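Local coordinates for putative aliphatic sulfonates-binding protein (Escherichia coli, PDB 2X26) that probably serves as the periplasmic binding protein that captures aliphatic sulfonates and delivers them to an ABC-type uptake transporter, at residues K112-R125 with Q262-V274. Numbering follows the deposited sequence.
Sequences KGSSSHNLLLRALR and QQTADLFYENRLV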
ATOM      1  N   LYS A 112       8.271   9.402 -11.210  1.00  5.33           N
ATOM      2  CA  LYS A 112       8.120   8.410 -12.277  1.00  4.63           C
ATOM      3  C   LYS A 112       7.840   7.040 -11.665  1.00  4.11           C
ATOM      4  O   LYS A 112       8.504   6.629 -10.695  1.00  3.46           O
ATOM      5  CB  LYS A 112       9.371   8.331 -13.195  1.00  5.30           C
ATOM      6  CG  LYS A 112       9.142   7.381 -14.399  1.00  5.86           C
ATOM      7  CD  LYS A 112      10.348   7.346 -15.379  1.00  6.47           C
ATOM      8  CE  LYS A 112      10.316   6.027 -16.183  1.00  9.69           C
ATOM      9  NZ  LYS A 112      11.328   5.974 -17.272  1.00 11.61           N
ATOM     10  N   GLY A 113       6.862   6.333 -12.235  1.00  2.54           N
ATOM     11  CA  GLY A 113       6.616   4.960 -11.838  1.00  4.37           C
ATOM     12  C   GLY A 113       5.780   4.832 -10.585  1.00  4.78           C
ATOM     13  O   GLY A 113       5.486   3.717 -10.169  1.00  6.16           O
ATOM     14  N   SER A 114       5.394   5.964  -9.993  1.00  4.67           N
ATOM     15  CA  SER A 114       4.671   5.969  -8.694  1.00  4.24           C
ATOM     16  C   SER A 114       3.132   5.883  -8.863  1.00  4.48           C
ATOM     17  O   SER A 114       2.597   5.921  -9.984  1.00  3.36           O
ATOM     18  CB  SER A 114       5.019   7.248  -7.932  1.00  3.79           C
ATOM     19  OG  SER A 114       4.372   8.336  -8.555  1.00  2.10           O
ATOM     20  N   SER A 115       2.423   5.831  -7.745  1.00  3.93           N
ATOM     21  CA  SER A 115       0.943   5.904  -7.769  1.00  4.29           C
ATOM     22  C   SER A 115       0.476   7.215  -8.452  1.00  3.83           C
ATOM     23  O   SER A 115      -0.597   7.235  -9.073  1.00  4.78           O
ATOM     24  CB  SER A 115       0.400   5.846  -6.357  1.00  4.45           C
ATOM     25  OG  SER A 115       0.982   6.903  -5.581  1.00  5.30           O
ATOM     26  N   SER A 116       1.246   8.313  -8.324  1.00  3.88           N
ATOM     27  CA  SER A 116       0.877   9.573  -8.997  1.00  4.27           C
ATOM     28  C   SER A 116       1.024   9.490 -10.541  1.00  4.28           C
ATOM     29  O   SER A 116       0.240  10.109 -11.259  1.00  3.41           O
ATOM     30  CB  SER A 116       1.669  10.781  -8.476  1.00  5.93           C
ATOM     31  OG  SER A 116       1.367  10.974  -7.093  1.00  7.84           O
ATOM     32  N   HIS A 117       2.037   8.742 -11.022  1.00  3.26           N
ATOM     33  CA  HIS A 117       2.226   8.505 -12.474  1.00  3.72           C
ATOM     34  C   HIS A 117       0.969   7.766 -12.967  1.00  3.53           C
ATOM     35  O   HIS A 117       0.426   8.114 -14.025  1.00  3.94           O
ATOM     36  CB  HIS A 117       3.536   7.688 -12.675  1.00  2.34           C
ATOM     37  CG  HIS A 117       4.002   7.544 -14.101  1.00  5.02           C
ATOM     38  ND1 HIS A 117       5.340   7.400 -14.431  1.00  2.41           N
ATOM     39  CD2 HIS A 117       3.314   7.431 -15.267  1.00  3.98           C
ATOM     40  CE1 HIS A 117       5.452   7.234 -15.741  1.00  6.44           C
ATOM     41  NE2 HIS A 117       4.237   7.265 -16.271  1.00  6.02           N
ATOM     42  N   ASN A 118       0.474   6.789 -12.197  1.00  3.79           N
ATOM     43  CA  ASN A 118      -0.697   6.018 -12.609  1.00  4.96           C
ATOM     44  C   ASN A 118      -1.918   6.948 -12.631  1.00  4.74           C
ATOM     45  O   ASN A 118      -2.694   6.951 -13.601  1.00  3.60           O
ATOM     46  CB  ASN A 118      -0.904   4.821 -11.650  1.00  4.10           C
ATOM     47  CG  ASN A 118      -2.095   3.994 -11.981  1.00  3.39           C
ATOM     48  OD1 ASN A 118      -2.204   3.441 -13.089  1.00  6.67           O
ATOM     49  ND2 ASN A 118      -3.000   3.835 -11.008  1.00  4.02           N
ATOM     50  N   LEU A 119      -2.076   7.752 -11.576  1.00  5.61           N
ATOM     51  CA  LEU A 119      -3.253   8.645 -11.468  1.00  6.58           C
ATOM     52  C   LEU A 119      -3.231   9.593 -12.642  1.00  6.62           C
ATOM     53  O   LEU A 119      -4.253   9.803 -13.292  1.00  5.72           O
ATOM     54  CB  LEU A 119      -3.224   9.495 -10.175  1.00  8.97           C
ATOM     55  CG  LEU A 119      -4.344  10.560 -10.072  1.00 11.66           C
ATOM     56  CD1 LEU A 119      -5.409   9.961  -9.324  1.00 16.36           C
ATOM     57  CD2 LEU A 119      -3.888  11.727  -9.297  1.00 18.97           C
ATOM     58  N   LEU A 120      -2.051  10.121 -12.945  1.00  5.67           N
ATOM     59  CA  LEU A 120      -1.932  11.132 -13.995  1.00  6.31           C
ATOM     60  C   LEU A 120      -2.202  10.567 -15.372  1.00  7.07           C
ATOM     61  O   LEU A 120      -2.938  11.207 -16.150  1.00  6.20           O
ATOM     62  CB  LEU A 120      -0.577  11.853 -13.963  1.00  5.29           C
ATOM     63  CG  LEU A 120      -0.444  12.999 -14.955  1.00  7.57           C
ATOM     64  CD1 LEU A 120      -1.464  14.166 -14.714  1.00 10.04           C
ATOM     65  CD2 LEU A 120       1.014  13.516 -14.945  1.00  4.20           C
ATOM     66  N   LEU A 121      -1.639   9.394 -15.702  1.00  7.41           N
ATOM     67  CA  LEU A 121      -1.974   8.729 -16.993  1.00  6.40           C
ATOM     68  C   LEU A 121      -3.485   8.554 -17.138  1.00  6.49           C
ATOM     69  O   LEU A 121      -4.032   8.845 -18.201  1.00  6.61           O
ATOM     70  CB  LEU A 121      -1.335   7.338 -17.108  1.00  7.14           C
ATOM     71  CG  LEU A 121       0.162   7.288 -17.457  1.00  7.51           C
ATOM     72  CD1 LEU A 121       0.631   5.854 -17.332  1.00 11.30           C
ATOM     73  CD2 LEU A 121       0.329   7.739 -18.892  1.00  6.48           C
ATOM     74  N   ARG A 122      -4.148   8.077 -16.071  1.00  6.60           N
ATOM     75  CA  ARG A 122      -5.599   7.838 -16.115  1.00  6.90           C
ATOM     76  C   ARG A 122      -6.448   9.094 -16.169  1.00  5.69           C
ATOM     77  O   ARG A 122      -7.417   9.149 -16.935  1.00  6.07           O
ATOM     78  CB  ARG A 122      -6.032   6.995 -14.937  1.00  7.91           C
ATOM     79  CG  ARG A 122      -5.526   5.563 -15.040  1.00 10.26           C
ATOM     80  CD  ARG A 122      -5.698   4.923 -13.710  1.00 13.99           C
ATOM     81  NE  ARG A 122      -4.943   3.684 -13.671  1.00 18.49           N
ATOM     82  CZ  ARG A 122      -5.455   2.492 -13.945  1.00 20.19           C
ATOM     83  NH1 ARG A 122      -6.753   2.360 -14.272  1.00 16.91           N
ATOM     84  NH2 ARG A 122      -4.657   1.437 -13.872  1.00 22.42           N
ATOM     85  N   ALA A 123      -6.069  10.102 -15.385  1.00  5.03           N
ATOM     86  CA  ALA A 123      -6.761  11.392 -15.408  1.00  4.56           C
ATOM     87  C   ALA A 123      -6.646  12.051 -16.786  1.00  4.78           C
ATOM     88  O   ALA A 123      -7.637  12.596 -17.314  1.00  2.98           O
ATOM     89  CB  ALA A 123      -6.184  12.330 -14.327  1.00  5.36           C
ATOM     90  N   LEU A 124      -5.425  12.061 -17.338  1.00  4.26           N
ATOM     91  CA  LEU A 124      -5.220  12.671 -18.648  1.00  5.59           C
ATOM     92  C   LEU A 124      -6.028  11.938 -19.701  1.00  5.20           C
ATOM     93  O   LEU A 124      -6.650  12.567 -20.584  1.00  6.75           O
ATOM     94  CB  LEU A 124      -3.734  12.685 -19.024  1.00  4.51           C
ATOM     95  CG  LEU A 124      -2.823  13.603 -18.201  1.00  5.51           C
ATOM     96  CD1 LEU A 124      -1.388  13.429 -18.701  1.00  7.06           C
ATOM     97  CD2 LEU A 124      -3.259  15.057 -18.396  1.00  8.66           C
ATOM     98  N   ARG A 125      -6.050  10.610 -19.603  1.00  6.14           N
ATOM     99  CA  ARG A 125      -6.781   9.792 -20.581  1.00  6.71           C
ATOM    100  C   ARG A 125      -8.275  10.125 -20.597  1.00  6.94           C
ATOM    101  O   ARG A 125      -8.881  10.185 -21.684  1.00  5.99           O
ATOM    102  CB  ARG A 125      -6.592   8.282 -20.350  1.00  7.86           C
ATOM    103  CG  ARG A 125      -7.269   7.391 -21.421  1.00 12.16           C
ATOM    104  CD  ARG A 125      -6.732   5.940 -21.426  1.00 19.63           C
ATOM    105  NE  ARG A 125      -6.890   5.318 -20.110  1.00 26.47           N
ATOM    106  CZ  ARG A 125      -6.431   4.121 -19.747  1.00 28.10           C
ATOM    107  NH1 ARG A 125      -5.770   3.348 -20.607  1.00 30.72           N
ATOM    108  NH2 ARG A 125      -6.655   3.695 -18.508  1.00 28.14           N
ATOM    109  N   GLN A 262      -5.038  -6.083 -12.922  1.00  9.72           N
ATOM    110  CA  GLN A 262      -4.542  -6.528 -14.250  1.00  9.84           C
ATOM    111  C   GLN A 262      -4.516  -5.356 -15.216  1.00 10.21           C
ATOM    112  O   GLN A 262      -3.529  -5.197 -15.975  1.00  9.17           O
ATOM    113  CB  GLN A 262      -5.379  -7.680 -14.828  1.00  7.87           C
ATOM    114  CG  GLN A 262      -4.784  -8.292 -16.138  1.00  9.36           C
ATOM    115  CD  GLN A 262      -3.410  -8.878 -15.911  1.00  9.11           C
ATOM    116  OE1 GLN A 262      -3.272  -9.868 -15.184  1.00 12.79           O
ATOM    117  NE2 GLN A 262      -2.375  -8.279 -16.525  1.00  9.61           N
ATOM    118  N   GLN A 263      -5.572  -4.526 -15.177  1.00  9.42           N
ATOM    119  CA  GLN A 263      -5.656  -3.333 -16.026  0.50 10.02           C
ATOM    120  C   GLN A 263      -4.414  -2.444 -15.812  1.00  9.62           C
ATOM    121  O   GLN A 263      -3.785  -1.957 -16.770  1.00  9.58           O
ATOM    122  CB  GLN A 263      -6.948  -2.527 -15.728  0.50  9.97           C
ATOM    123  CG  GLN A 263      -8.245  -2.958 -16.460  0.50 11.81           C
ATOM    124  CD  GLN A 263      -9.522  -2.449 -15.754  0.50 13.29           C
ATOM    125  OE1 GLN A 263      -9.578  -1.319 -15.263  0.50 13.53           O
ATOM    126  NE2 GLN A 263     -10.535  -3.299 -15.690  0.50 12.84           N
ATOM    127  N   THR A 264      -4.065  -2.206 -14.545  1.00  9.45           N
ATOM    128  CA  THR A 264      -2.912  -1.349 -14.250  1.00  8.89           C
ATOM    129  C   THR A 264      -1.597  -1.991 -14.737  1.00  9.53           C
ATOM    130  O   THR A 264      -0.691  -1.315 -15.273  1.00  8.48           O
ATOM    131  CB  THR A 264      -2.820  -1.043 -12.741  1.00  8.37           C
ATOM    132  OG1 THR A 264      -4.064  -0.429 -12.332  1.00  8.80           O
ATOM    133  CG2 THR A 264      -1.642  -0.075 -12.457  1.00  9.63           C
ATOM    134  N   ALA A 265      -1.477  -3.301 -14.537  1.00  9.11           N
ATOM    135  CA  ALA A 265      -0.282  -3.999 -15.044  1.00  9.36           C
ATOM    136  C   ALA A 265      -0.195  -3.848 -16.554  1.00 10.75           C
ATOM    137  O   ALA A 265       0.881  -3.546 -17.086  1.00  9.88           O
ATOM    138  CB  ALA A 265      -0.265  -5.454 -14.648  1.00  9.02           C
ATOM    139  N   ASP A 266      -1.334  -3.989 -17.233  1.00 10.86           N
ATOM    140  CA  ASP A 266      -1.340  -3.784 -18.689  1.00 13.04           C
ATOM    141  C   ASP A 266      -0.935  -2.369 -19.070  1.00 11.95           C
ATOM    142  O   ASP A 266      -0.082  -2.195 -19.953  1.00 11.58           O
ATOM    143  CB  ASP A 266      -2.681  -4.130 -19.319  1.00 12.73           C
ATOM    144  CG  ASP A 266      -3.096  -5.582 -19.084  1.00 16.31           C
ATOM    145  OD1 ASP A 266      -2.250  -6.436 -18.741  1.00 20.93           O
ATOM    146  OD2 ASP A 266      -4.303  -5.852 -19.239  1.00 19.83           O
ATOM    147  N   LEU A 267      -1.502  -1.371 -18.390  1.00 11.15           N
ATOM    148  CA  LEU A 267      -1.149   0.031 -18.628  1.00 11.10           C
ATOM    149  C   LEU A 267       0.360   0.275 -18.468  1.00 11.53           C
ATOM    150  O   LEU A 267       1.002   0.926 -19.313  1.00 13.41           O
ATOM    151  CB  LEU A 267      -1.901   0.949 -17.652  1.00 10.96           C
ATOM    152  CG  LEU A 267      -1.730   2.469 -17.850  1.00 12.01           C
ATOM    153  CD1 LEU A 267      -2.212   2.866 -19.263  1.00 14.90           C
ATOM    154  CD2 LEU A 267      -2.425   3.319 -16.742  1.00 14.57           C
ATOM    155  N   PHE A 268       0.929  -0.246 -17.383  1.00 10.75           N
ATOM    156  CA  PHE A 268       2.355  -0.106 -17.147  1.00 10.44           C
ATOM    157  C   PHE A 268       3.212  -0.807 -18.206  1.00 10.74           C
ATOM    158  O   PHE A 268       4.174  -0.210 -18.700  1.00 11.84           O
ATOM    159  CB  PHE A 268       2.750  -0.472 -15.710  1.00  9.85           C
ATOM    160  CG  PHE A 268       2.604   0.681 -14.746  1.00  9.37           C
ATOM    161  CD1 PHE A 268       1.393   1.360 -14.630  1.00 10.34           C
ATOM    162  CD2 PHE A 268       3.679   1.096 -13.939  1.00  7.69           C
ATOM    163  CE1 PHE A 268       1.266   2.456 -13.731  1.00 11.35           C
ATOM    164  CE2 PHE A 268       3.545   2.164 -13.077  1.00 11.96           C
ATOM    165  CZ  PHE A 268       2.344   2.835 -12.958  1.00 11.14           C
ATOM    166  N   TYR A 269       2.826  -2.020 -18.618  1.00 10.23           N
ATOM    167  CA  TYR A 269       3.550  -2.704 -19.697  1.00 10.67           C
ATOM    168  C   TYR A 269       3.429  -1.922 -21.016  1.00 12.29           C
ATOM    169  O   TYR A 269       4.406  -1.827 -21.793  1.00 12.12           O
ATOM    170  CB  TYR A 269       2.996  -4.110 -19.901  1.00 11.09           C
ATOM    171  CG  TYR A 269       3.494  -4.817 -21.157  1.00 13.24           C
ATOM    172  CD1 TYR A 269       4.824  -5.221 -21.267  1.00 14.79           C
ATOM    173  CD2 TYR A 269       2.617  -5.124 -22.215  1.00 14.76           C
ATOM    174  CE1 TYR A 269       5.287  -5.894 -22.397  1.00 16.20           C
ATOM    175  CE2 TYR A 269       3.071  -5.793 -23.354  1.00 17.23           C
ATOM    176  CZ  TYR A 269       4.407  -6.175 -23.433  1.00 19.23           C
ATOM    177  OH  TYR A 269       4.865  -6.842 -24.547  1.00 22.13           O
ATOM    178  N   GLU A 270       2.219  -1.428 -21.301  1.00 12.33           N
ATOM    179  CA  GLU A 270       1.955  -0.707 -22.575  1.00 15.72           C
ATOM    180  C   GLU A 270       2.801   0.545 -22.677  1.00 16.12           C
ATOM    181  O   GLU A 270       3.187   0.961 -23.770  1.00 16.30           O
ATOM    182  CB  GLU A 270       0.476  -0.342 -22.744  1.00 15.51           C
ATOM    183  CG  GLU A 270      -0.391  -1.535 -23.114  1.00 18.98           C
ATOM    184  CD  GLU A 270      -1.875  -1.332 -22.789  1.00 23.98           C
ATOM    185  OE1 GLU A 270      -2.265  -0.213 -22.354  1.00 25.20           O
ATOM    186  OE2 GLU A 270      -2.644  -2.312 -22.961  1.00 26.46           O
ATOM    187  N   ASN A 271       3.132   1.115 -21.532  1.00 15.75           N
ATOM    188  CA  ASN A 271       3.954   2.321 -21.508  1.00 16.36           C
ATOM    189  C   ASN A 271       5.415   2.019 -21.223  1.00 14.90           C
ATOM    190  O   ASN A 271       6.173   2.911 -20.861  1.00 15.27           O
ATOM    191  CB  ASN A 271       3.396   3.317 -20.500  1.00 17.86           C
ATOM    192  CG  ASN A 271       2.099   3.932 -20.956  1.00 20.97           C
ATOM    193  OD1 ASN A 271       2.092   5.003 -21.582  1.00 23.01           O
ATOM    194  ND2 ASN A 271       0.971   3.253 -20.649  1.00 23.11           N
ATOM    195  N   ARG A 272       5.792   0.756 -21.410  1.00 13.75           N
ATOM    196  CA  ARG A 272       7.174   0.265 -21.185  1.00 14.48           C
ATOM    197  C   ARG A 272       7.780   0.616 -19.803  1.00 13.59           C
ATOM    198  O   ARG A 272       9.015   0.680 -19.628  1.00 13.03           O
ATOM    199  CB  ARG A 272       8.104   0.648 -22.358  1.00 14.62           C
ATOM    200  CG  ARG A 272       7.481   0.481 -23.735  1.00 18.42           C
ATOM    201  CD  ARG A 272       8.338   1.188 -24.820  1.00 23.67           C
ATOM    202  NE  ARG A 272       9.780   1.144 -24.495  1.00 27.19           N
ATOM    203  CZ  ARG A 272      10.760   1.600 -25.283  1.00 30.46           C
ATOM    204  NH1 ARG A 272      10.485   2.148 -26.478  1.00 29.82           N
ATOM    205  NH2 ARG A 272      12.027   1.502 -24.881  1.00 32.32           N
ATOM    206  N   LEU A 273       6.901   0.797 -18.810  1.00 12.09           N
ATOM    207  CA  LEU A 273       7.325   0.984 -17.419  1.00 12.16           C
ATOM    208  C   LEU A 273       7.798  -0.332 -16.795  1.00 13.34           C
ATOM    209  O   LEU A 273       8.664  -0.323 -15.924  1.00 14.35           O
ATOM    210  CB  LEU A 273       6.175   1.603 -16.605  1.00 13.18           C
ATOM    211  CG  LEU A 273       5.837   3.044 -17.028  1.00 11.49           C
ATOM    212  CD1 LEU A 273       4.545   3.586 -16.474  1.00 15.01           C
ATOM    213  CD2 LEU A 273       7.034   3.965 -16.614  1.00 15.41           C
ATOM    214  N   VAL A 274       7.207  -1.457 -17.204  1.00 12.19           N
ATOM    215  CA  VAL A 274       7.738  -2.780 -16.866  1.00 13.15           C
ATOM    216  C   VAL A 274       7.978  -3.540 -18.145  1.00 13.52           C
ATOM    217  O   VAL A 274       7.320  -3.256 -19.150  1.00 13.89           O
ATOM    218  CB  VAL A 274       6.727  -3.584 -15.992  1.00 12.19           C
ATOM    219  CG1 VAL A 274       6.593  -2.944 -14.662  1.00 13.11           C
ATOM    220  CG2 VAL A 274       5.367  -3.672 -16.685  1.00 11.45           C
TER
HETATM  221  O   HOH W   1      -7.363  -0.506 -13.057  1.00 14.39           O
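A knob-into-hole packing joins two helices that cross nearly at right angles (88°, axes 11.5 Å apart) in this two-lobed periplasmic binding protein: Leu-267 pushes between Asn-118, Leu-121, Arg-122 and Arg-125. Leu-267 puts CG anti to its own N (chi1 -175°), which carries the branch into the hole; there CD2 lies 4.0 Å from Leu-121 CD1 as the two side chains pass in opposite senses, and CD1 reaches Arg-125 NH1. Beside this knob, Arg-122 runs extended from CG to NE and turns NE and NH2 onto the one side-chain oxygen of Asn-118. Its NE meets Asn-118 OD1 at 2.8 Å, nearly straight but from above the carbonyl plane, while NH2 approaches the same oxygen in that plane, on a lone pair. This double grip fixes the turn of the amide, whose OD1 also rests 3.6 Å from Thr-264 CG2 and at the edge of the Phe-268 ring. A leucine in place of Arg-122 would probably leave Asn-118 OD1 without either donor and its amide freer to turn. Farther along, Leu-273, whose N closes the Schellman motif with Phe-268 O at the end of the helix, sets CD1 over a face of the His-117 ring, a CH-pi contact 4.0 Å from the centroid. That imidazole is steadied by Gly-113 N, which donates to His-117 ND1 at 2.9 Å. The same Leu-273 methyl lies over one face of Phe-268, whose ring edge meets Gly-113 O. Helix 115-126 rests on strands 87-92 and 155-159 of one sheet, through Ile-89 and Ala-157; helix 255-270 leans through Thr-264 and Phe-268 on Ile-62 of helix 62-69, which follows strand 56-59 of the other sheet, so the contact appears to bridge the two lobes.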